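Fumarate lyase (Mesorhizobium sp., PDB 3C8T) belongs to the fumarase/aspartase superfamily of lyases, mainly helical enzymes that assemble as homotetramers. Local coordinates at residues Phe26-Val31 with Pro79-Leu83. Residues are numbered along the deposited sequence; the frame is centred on the assembly and turned at random.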
ATOM      1  N   PHE A  26      18.097 -21.792  -7.515  1.00 33.62           N
ATOM      2  CA  PHE A  26      18.702 -20.512  -7.943  1.00 33.33           C
ATOM      3  C   PHE A  26      20.142 -20.720  -8.382  1.00 32.46           C
ATOM      4  O   PHE A  26      20.509 -20.407  -9.507  1.00 33.00           O
ATOM      5  CB  PHE A  26      18.630 -19.458  -6.824  1.00 32.81           C
ATOM      6  CG  PHE A  26      19.191 -18.105  -7.214  1.00 34.31           C
ATOM      7  CD1 PHE A  26      18.553 -17.323  -8.182  1.00 33.68           C
ATOM      8  CD2 PHE A  26      20.331 -17.597  -6.587  1.00 32.66           C
ATOM      9  CE1 PHE A  26      19.051 -16.067  -8.545  1.00 36.39           C
ATOM     10  CE2 PHE A  26      20.833 -16.335  -6.945  1.00 33.83           C
ATOM     11  CZ  PHE A  26      20.199 -15.575  -7.941  1.00 33.80           C
ATOM     12  N   ILE A  27      20.945 -21.273  -7.482  1.00 33.26           N
ATOM     13  CA  ILE A  27      22.325 -21.668  -7.743  1.00 33.15           C
ATOM     14  C   ILE A  27      22.466 -22.496  -8.998  1.00 32.97           C
ATOM     15  O   ILE A  27      23.309 -22.181  -9.829  1.00 32.81           O
ATOM     16  CB  ILE A  27      22.983 -22.406  -6.513  1.00 34.17           C
ATOM     17  CG1 ILE A  27      23.084 -21.440  -5.319  1.00 35.18           C
ATOM     18  CG2 ILE A  27      24.358 -23.055  -6.907  1.00 34.03           C
ATOM     19  CD1 ILE A  27      23.686 -20.039  -5.664  1.00 36.35           C
ATOM     20  N   SER A  28      21.660 -23.539  -9.177  1.00 33.47           N
ATOM     21  CA  SER A  28      21.805 -24.328 -10.430  1.00 34.89           C
ATOM     22  C   SER A  28      21.545 -23.504 -11.737  1.00 34.68           C
ATOM     23  O   SER A  28      22.223 -23.727 -12.765  1.00 35.46           O
ATOM     24  CB  SER A  28      21.003 -25.625 -10.382  1.00 34.51           C
ATOM     25  OG  SER A  28      19.648 -25.345 -10.586  1.00 40.45           O
ATOM     26  N   ARG A  29      20.621 -22.540 -11.684  1.00 34.12           N
ATOM     27  CA  ARG A  29      20.414 -21.594 -12.807  1.00 34.44           C
ATOM     28  C   ARG A  29      21.595 -20.641 -12.972  1.00 33.80           C
ATOM     29  O   ARG A  29      21.898 -20.246 -14.085  1.00 33.59           O
ATOM     30  CB  ARG A  29      19.137 -20.747 -12.659  1.00 34.78           C
ATOM     31  CG  ARG A  29      17.810 -21.463 -12.314  1.00 37.31           C
ATOM     32  CD  ARG A  29      17.626 -22.865 -12.886  1.00 43.00           C
ATOM     33  NE  ARG A  29      17.463 -22.911 -14.341  1.00 46.24           N
ATOM     34  CZ  ARG A  29      16.303 -23.126 -14.971  1.00 48.21           C
ATOM     35  NH1 ARG A  29      16.255 -23.154 -16.299  1.00 48.50           N
ATOM     36  NH2 ARG A  29      15.187 -23.279 -14.279  1.00 49.77           N
ATOM     37  N   CYS A  30      22.232 -20.274 -11.854  1.00 33.55           N
ATOM     38  CA  CYS A  30      23.468 -19.485 -11.846  1.00 33.81           C
ATOM     39  C   CYS A  30      24.617 -20.175 -12.562  1.00 34.71           C
ATOM     40  O   CYS A  30      25.293 -19.564 -13.409  1.00 34.31           O
ATOM     41  CB  CYS A  30      23.878 -19.082 -10.425  1.00 33.44           C
ATOM     42  SG  CYS A  30      22.868 -17.714  -9.663  1.00 34.73           S
ATOM     43  N   VAL A  31      24.821 -21.458 -12.245  1.00 35.39           N
ATOM     44  CA  VAL A  31      25.760 -22.304 -12.976  1.00 35.51           C
ATOM     45  C   VAL A  31      25.356 -22.399 -14.452  1.00 36.51           C
ATOM     46  O   VAL A  31      26.201 -22.183 -15.346  1.00 38.25           O
ATOM     47  CB  VAL A  31      25.852 -23.726 -12.341  1.00 35.82           C
ATOM     48  CG1 VAL A  31      26.850 -24.577 -13.084  1.00 36.60           C
ATOM     49  CG2 VAL A  31      26.212 -23.642 -10.859  1.00 34.03           C
ATOM     50  N   PRO A  79      26.018 -14.505  -3.544  1.00 36.62           N
ATOM     51  CA  PRO A  79      26.557 -15.851  -3.739  1.00 36.00           C
ATOM     52  C   PRO A  79      27.376 -16.034  -5.009  1.00 36.33           C
ATOM     53  O   PRO A  79      28.022 -17.075  -5.136  1.00 36.48           O
ATOM     54  CB  PRO A  79      25.290 -16.728  -3.815  1.00 35.69           C
ATOM     55  CG  PRO A  79      24.261 -15.824  -4.452  1.00 36.90           C
ATOM     56  CD  PRO A  79      24.563 -14.456  -3.832  1.00 36.77           C
ATOM     57  N   ILE A  80      27.354 -15.070  -5.938  1.00 34.71           N
ATOM     58  CA  ILE A  80      27.927 -15.325  -7.250  1.00 34.74           C
ATOM     59  C   ILE A  80      29.441 -15.585  -7.268  1.00 35.34           C
ATOM     60  O   ILE A  80      29.896 -16.542  -7.878  1.00 35.35           O
ATOM     61  CB  ILE A  80      27.561 -14.253  -8.301  1.00 34.03           C
ATOM     62  CG1 ILE A  80      26.042 -14.170  -8.504  1.00 33.90           C
ATOM     63  CG2 ILE A  80      28.276 -14.518  -9.603  1.00 34.01           C
ATOM     64  CD1 ILE A  80      25.276 -15.523  -8.476  1.00 32.78           C
ATOM     65  N   LEU A  81      30.226 -14.719  -6.652  1.00 36.47           N
ATOM     66  CA  LEU A  81      31.670 -14.904  -6.716  1.00 37.99           C
ATOM     67  C   LEU A  81      32.142 -16.120  -5.924  1.00 37.42           C
ATOM     68  O   LEU A  81      33.008 -16.812  -6.408  1.00 38.01           O
ATOM     69  CB  LEU A  81      32.453 -13.598  -6.409  1.00 38.42           C
ATOM     70  CG  LEU A  81      32.237 -12.498  -7.479  1.00 40.23           C
ATOM     71  CD1 LEU A  81      32.889 -11.166  -7.091  1.00 40.56           C
ATOM     72  CD2 LEU A  81      32.722 -12.899  -8.863  1.00 40.17           C
ATOM     73  N   PRO A  82      31.559 -16.396  -4.729  1.00 37.29           N
ATOM     74  CA  PRO A  82      31.825 -17.674  -4.077  1.00 37.46           C
ATOM     75  C   PRO A  82      31.411 -18.875  -4.934  1.00 37.97           C
ATOM     76  O   PRO A  82      32.179 -19.848  -5.047  1.00 38.64           O
ATOM     77  CB  PRO A  82      30.963 -17.602  -2.802  1.00 37.60           C
ATOM     78  CG  PRO A  82      30.753 -16.193  -2.549  1.00 36.67           C
ATOM     79  CD  PRO A  82      30.678 -15.551  -3.889  1.00 37.27           C
ATOM     80  N   LEU A  83      30.233 -18.823  -5.555  1.00 37.27           N
ATOM     81  CA  LEU A  83      29.875 -19.910  -6.459  1.00 37.62           C
ATOM     82  C   LEU A  83      30.901 -20.073  -7.619  1.00 38.00           C
ATOM     83  O   LEU A  83      31.263 -21.209  -7.994  1.00 38.34           O
ATOM     84  CB  LEU A  83      28.435 -19.772  -6.983  1.00 37.20           C
ATOM     85  CG  LEU A  83      28.170 -20.647  -8.221  1.00 37.55           C
ATOM     86  CD1 LEU A  83      28.098 -22.131  -7.860  1.00 35.37           C
ATOM     87  CD2 LEU A  83      26.909 -20.171  -8.948  1.00 39.48           C
TER
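Leu-83 N donates to Pro-79 O at 2.8 Å, an i to i+4 backbone bond that brings both side chains onto the same face, where they meet residues 26-31. The contact is an apolar packing in the largely helical fumarase/aspartase fold, joining helix 23-43 to helix 80-91; no hydrogen bond spans it. Leu-83 buries more surface in the contact than any other residue. Its CG, anti to the backbone N (chi1 163°), is carried towards residues 26-31, and the methyls divide Cys-30 and Ile-27 between them: Leu-83 CD2 lies 3.5 Å from Cys-30 CB, and Leu-83 CD1 sits 4.0 Å from Ile-27 CG2, the Leu-83 and Ile-27 side chains running past each other in opposing senses. Val-31 crosses Leu-83 at roughly a right angle, and Val-31 CG2 touches both methyls, coming within 3.9 Å of Leu-83 CD1. The other branch of Ile-27 ends in CD1, 4.1 Å from Pro-79 CB. Leu-69 of helix 66-76 also packs on Ile-27, while Tyr-8 of the second subunit meets the Phe-26 ring edge-to-face and packs on Pro-79. Pro-79 CG comes up to the Phe-26 ring rim, almost level with it. Cys-30 SG lies above one face of that ring, displaced from its centre, and stands 3.5 Å from Ile-80 CD1.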